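Local coordinates for lipoprotein (Leptospira interrogans serogroup Icterohaemorrhagiae serovar copenhageni, PDB 6OE6), which is a putative lipoprotein of unknown function, with a helix-free fold of beta strands and loops, probably anchored to a membrane by lipid in the bacterium, at residues F102-L112 / E123-T131. Numbering follows the deposited sequence.
Sequences FQGLSPGKYLL and EVEFLVRST
F126 and V128 carry this contact between two antiparallel strands, with Y110 as the ring partner, all three side chains on the buried face. F126 has CG between its backbone N and carbonyl carbon (chi1 62°), which swings the ring across to the partner strand and under Y110. There Y110 CB sits over one face of the F126 ring, 3.9 Å from its centroid, a CH-pi contact. The two rings are nearly parallel but slid apart. F102, from the preceding strand, meets F126 in the same slipped way, its CD2 3.9 Å from F126 CZ, completing an aromatic cluster. L105 CD1 reaches the edge of the F126 ring near its plane and lies over the centre of a Y110 face, 4.2 Å above it. V128 splays its two methyls: CG2 packs 3.7 Å from Y110 CE2, while CG1 leans on the carbonyl oxygens of L105 and S106. Y110 OH donates to S106 O at 2.6 Å, tying the ring to the loop before its strand. L112 lies side by side with V124, pointing the same way, L112 CB 3.9 Å from V124 CG1.

Backbone pairs G108-V128, Y110-F126 and L112-V124 are each doubly hydrogen-bonded. On the other face, K109 CG touches L127 CD2 at 3.5 Å; L111 CD1 lies against E125 CG, and the E125 carboxylate takes a hydrogen bond from Y81. I54 of strand 53-59 covers F126 and V128 from the facing sheet, while F48, on the neighbouring strand 47-49 of the same sheet, meets the F126 ring.

The strands form the beta hairpin 108-116/119-129. Aromatic and aliphatic side chains filling the space between two sheets are characteristic of a beta sandwich.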
loop_
_atom_site.group_PDB
_atom_site.type_symbol
_atom_site.label_atom_id
_atom_site.label_comp_id
_atom_site.label_asym_id
_atom_site.label_seq_id
_atom_site.Cartn_x
_atom_site.Cartn_y
_atom_site.Cartn_z
ATOM N N PHE A 102 2.980 7.043 0.926
ATOM C CA PHE A 102 3.352 6.936 2.333
ATOM C C PHE A 102 4.820 7.319 2.486
ATOM O O PHE A 102 5.704 6.614 1.978
ATOM C CB PHE A 102 3.130 5.518 2.866
ATOM C CG PHE A 102 1.802 4.903 2.462
ATOM C CD1 PHE A 102 0.591 5.511 2.815
ATOM C CD2 PHE A 102 1.782 3.733 1.729
ATOM C CE1 PHE A 102 -0.622 4.927 2.422
ATOM C CE2 PHE A 102 0.591 3.139 1.338
ATOM C CZ PHE A 102 -0.606 3.724 1.680
ATOM N N GLN A 103 5.079 8.413 3.195
ATOM C CA GLN A 103 6.437 8.888 3.475
ATOM C C GLN A 103 6.799 8.617 4.932
ATOM O O GLN A 103 6.075 9.032 5.849
ATOM C CB GLN A 103 6.563 10.392 3.183
ATOM C CG GLN A 103 7.919 11.020 3.590
ATOM C CD GLN A 103 7.939 12.564 3.522
ATOM O OE1 GLN A 103 6.891 13.222 3.427
ATOM N NE2 GLN A 103 9.124 13.136 3.565
ATOM N N GLY A 104 7.953 7.989 5.161
ATOM C CA GLY A 104 8.408 7.856 6.535
ATOM C C GLY A 104 7.736 6.787 7.379
ATOM O O GLY A 104 7.780 6.886 8.614
ATOM N N LEU A 105 7.122 5.757 6.779
ATOM C CA LEU A 105 6.624 4.651 7.606
ATOM C C LEU A 105 7.775 3.989 8.360
ATOM O O LEU A 105 8.868 3.826 7.820
ATOM C CB LEU A 105 5.907 3.593 6.748
ATOM C CG LEU A 105 4.621 4.070 6.040
ATOM C CD1 LEU A 105 4.082 2.926 5.146
ATOM C CD2 LEU A 105 3.536 4.561 7.013
ATOM N N SER A 106 7.526 3.625 9.617
ATOM C CA SER A 106 8.495 2.844 10.382
ATOM C C SER A 106 8.606 1.441 9.784
ATOM O O SER A 106 7.648 0.937 9.184
ATOM C CB SER A 106 8.063 2.732 11.842
ATOM O OG SER A 106 8.088 4.007 12.463
ATOM N N PRO A 107 9.736 0.765 9.974
ATOM C CA PRO A 107 9.816 -0.635 9.541
ATOM C C PRO A 107 8.695 -1.448 10.173
ATOM O O PRO A 107 8.315 -1.223 11.325
ATOM C CB PRO A 107 11.199 -1.071 10.031
ATOM C CG PRO A 107 11.978 0.180 9.989
ATOM C CD PRO A 107 11.029 1.241 10.491
ATOM N N GLY A 108 8.116 -2.342 9.387
ATOM C CA GLY A 108 7.059 -3.191 9.900
ATOM C C GLY A 108 6.198 -3.753 8.785
ATOM O O GLY A 108 6.526 -3.671 7.609
ATOM N N LYS A 109 5.090 -4.343 9.196
ATOM C CA LYS A 109 4.165 -4.979 8.273
ATOM C C LYS A 109 2.885 -4.160 8.257
ATOM O O LYS A 109 2.378 -3.793 9.320
ATOM C CB LYS A 109 3.896 -6.430 8.716
ATOM C CG LYS A 109 3.117 -7.254 7.684
ATOM C CD LYS A 109 3.171 -8.766 8.034
ATOM C CE LYS A 109 2.329 -9.099 9.256
ATOM N NZ LYS A 109 2.319 -10.571 9.588
ATOM N N TYR A 110 2.366 -3.888 7.058
ATOM C CA TYR A 110 1.242 -2.977 6.867
ATOM C C TYR A 110 0.172 -3.609 6.002
ATOM O O TYR A 110 0.453 -4.460 5.150
ATOM C CB TYR A 110 1.682 -1.649 6.180
ATOM C CG TYR A 110 2.628 -0.865 7.070
ATOM C CD1 TYR A 110 2.113 0.068 7.975
ATOM C CD2 TYR A 110 4.006 -1.104 7.049
ATOM C CE1 TYR A 110 2.937 0.761 8.830
ATOM C CE2 TYR A 110 4.851 -0.397 7.893
ATOM C CZ TYR A 110 4.292 0.541 8.777
ATOM O OH TYR A 110 5.091 1.252 9.638
ATOM N N LEU A 111 -1.065 -3.150 6.227
ATOM C CA LEU A 111 -2.246 -3.621 5.519
ATOM C C LEU A 111 -2.980 -2.392 5.015
ATOM O O LEU A 111 -3.415 -1.548 5.814
ATOM C CB LEU A 111 -3.154 -4.452 6.440
ATOM C CG LEU A 111 -4.476 -4.967 5.855
ATOM C CD1 LEU A 111 -4.192 -5.927 4.696
ATOM C CD2 LEU A 111 -5.328 -5.628 6.946
ATOM N N LEU A 112 -3.135 -2.308 3.704
ATOM C CA LEU A 112 -3.826 -1.187 3.056
ATOM C C LEU A 112 -5.174 -1.715 2.592
ATOM O O LEU A 112 -5.225 -2.721 1.883
ATOM C CB LEU A 112 -3.006 -0.680 1.868
ATOM C CG LEU A 112 -3.642 0.330 0.906
ATOM C CD1 LEU A 112 -4.040 1.618 1.653
ATOM C CD2 LEU A 112 -2.614 0.632 -0.190
ATOM N N GLU A 123 -7.786 -5.326 -0.448
ATOM C CA GLU A 123 -6.755 -5.065 0.544
ATOM C C GLU A 123 -5.471 -5.743 0.095
ATOM O O GLU A 123 -5.489 -6.672 -0.711
ATOM C CB GLU A 123 -7.178 -5.553 1.939
ATOM C CG GLU A 123 -7.219 -7.055 2.084
ATOM C CD GLU A 123 -7.898 -7.484 3.372
ATOM O OE1 GLU A 123 -9.076 -7.114 3.571
ATOM O OE2 GLU A 123 -7.255 -8.175 4.183
ATOM N N VAL A 124 -4.356 -5.267 0.636
ATOM C CA VAL A 124 -3.030 -5.722 0.229
ATOM C C VAL A 124 -2.071 -5.496 1.393
ATOM O O VAL A 124 -2.176 -4.500 2.119
ATOM C CB VAL A 124 -2.557 -4.988 -1.048
ATOM C CG1 VAL A 124 -2.435 -3.490 -0.791
ATOM C CG2 VAL A 124 -1.230 -5.583 -1.566
ATOM N N GLU A 125 -1.154 -6.438 1.588
ATOM C CA GLU A 125 -0.103 -6.321 2.594
ATOM C C GLU A 125 1.240 -5.947 1.964
ATOM O O GLU A 125 1.559 -6.363 0.846
ATOM C CB GLU A 125 0.058 -7.638 3.356
ATOM C CG GLU A 125 -1.160 -8.031 4.166
ATOM C CD GLU A 125 -0.994 -9.393 4.816
ATOM O OE1 GLU A 125 -1.021 -10.416 4.093
ATOM O OE2 GLU A 125 -0.823 -9.427 6.046
ATOM N N PHE A 126 2.052 -5.203 2.719
ATOM C CA PHE A 126 3.442 -4.972 2.332
ATOM C C PHE A 126 4.322 -4.825 3.574
ATOM O O PHE A 126 3.844 -4.524 4.664
ATOM C CB PHE A 126 3.580 -3.750 1.396
ATOM C CG PHE A 126 3.147 -2.428 1.994
ATOM C CD1 PHE A 126 4.039 -1.685 2.758
ATOM C CD2 PHE A 126 1.865 -1.892 1.754
ATOM C CE1 PHE A 126 3.654 -0.434 3.298
ATOM C CE2 PHE A 126 1.492 -0.634 2.260
ATOM C CZ PHE A 126 2.383 0.084 3.047
ATOM N N LEU A 127 5.620 -5.105 3.409
ATOM C CA LEU A 127 6.615 -4.928 4.463
ATOM C C LEU A 127 7.429 -3.669 4.185
ATOM O O LEU A 127 7.697 -3.357 3.020
ATOM C CB LEU A 127 7.581 -6.114 4.520
ATOM C CG LEU A 127 7.004 -7.468 4.874
ATOM C CD1 LEU A 127 8.140 -8.493 4.906
ATOM C CD2 LEU A 127 6.315 -7.383 6.209
ATOM N N VAL A 128 7.820 -2.960 5.256
ATOM C CA VAL A 128 8.821 -1.881 5.209
ATOM C C VAL A 128 10.029 -2.346 6.006
ATOM O O VAL A 128 9.894 -2.753 7.167
ATOM C CB VAL A 128 8.279 -0.563 5.786
ATOM C CG1 VAL A 128 9.372 0.521 5.762
ATOM C CG2 VAL A 128 7.059 -0.114 4.992
ATOM N N ARG A 129 11.218 -2.298 5.398
ATOM C CA ARG A 129 12.410 -2.779 6.079
ATOM C C ARG A 129 13.484 -1.705 6.171
ATOM O O ARG A 129 13.585 -0.829 5.309
ATOM C CB ARG A 129 12.984 -4.001 5.373
ATOM C CG ARG A 129 12.047 -5.178 5.446
ATOM C CD ARG A 129 12.708 -6.418 4.927
ATOM N NE ARG A 129 13.835 -6.853 5.753
ATOM C CZ ARG A 129 15.112 -6.761 5.390
ATOM N NH1 ARG A 129 15.440 -6.240 4.214
ATOM N NH2 ARG A 129 16.063 -7.201 6.203
ATOM N N SER A 130 14.277 -1.780 7.237
ATOM C CA SER A 130 15.457 -0.936 7.356
ATOM C C SER A 130 16.441 -1.267 6.244
ATOM O O SER A 130 16.737 -2.438 5.990
ATOM C CB SER A 130 16.128 -1.131 8.714
ATOM O OG SER A 130 15.505 -0.349 9.715
ATOM N N THR A 131 16.948 -0.229 5.584
ATOM C CA THR A 131 17.918 -0.398 4.510
ATOM C C THR A 131 19.241 -0.933 5.049
ATOM O O THR A 131 20.245 -0.213 5.080
ATOM C CB THR A 131 18.123 0.930 3.770
ATOM O OG1 THR A 131 18.109 2.018 4.704
ATOM C CG2 THR A 131 17.012 1.145 2.757
#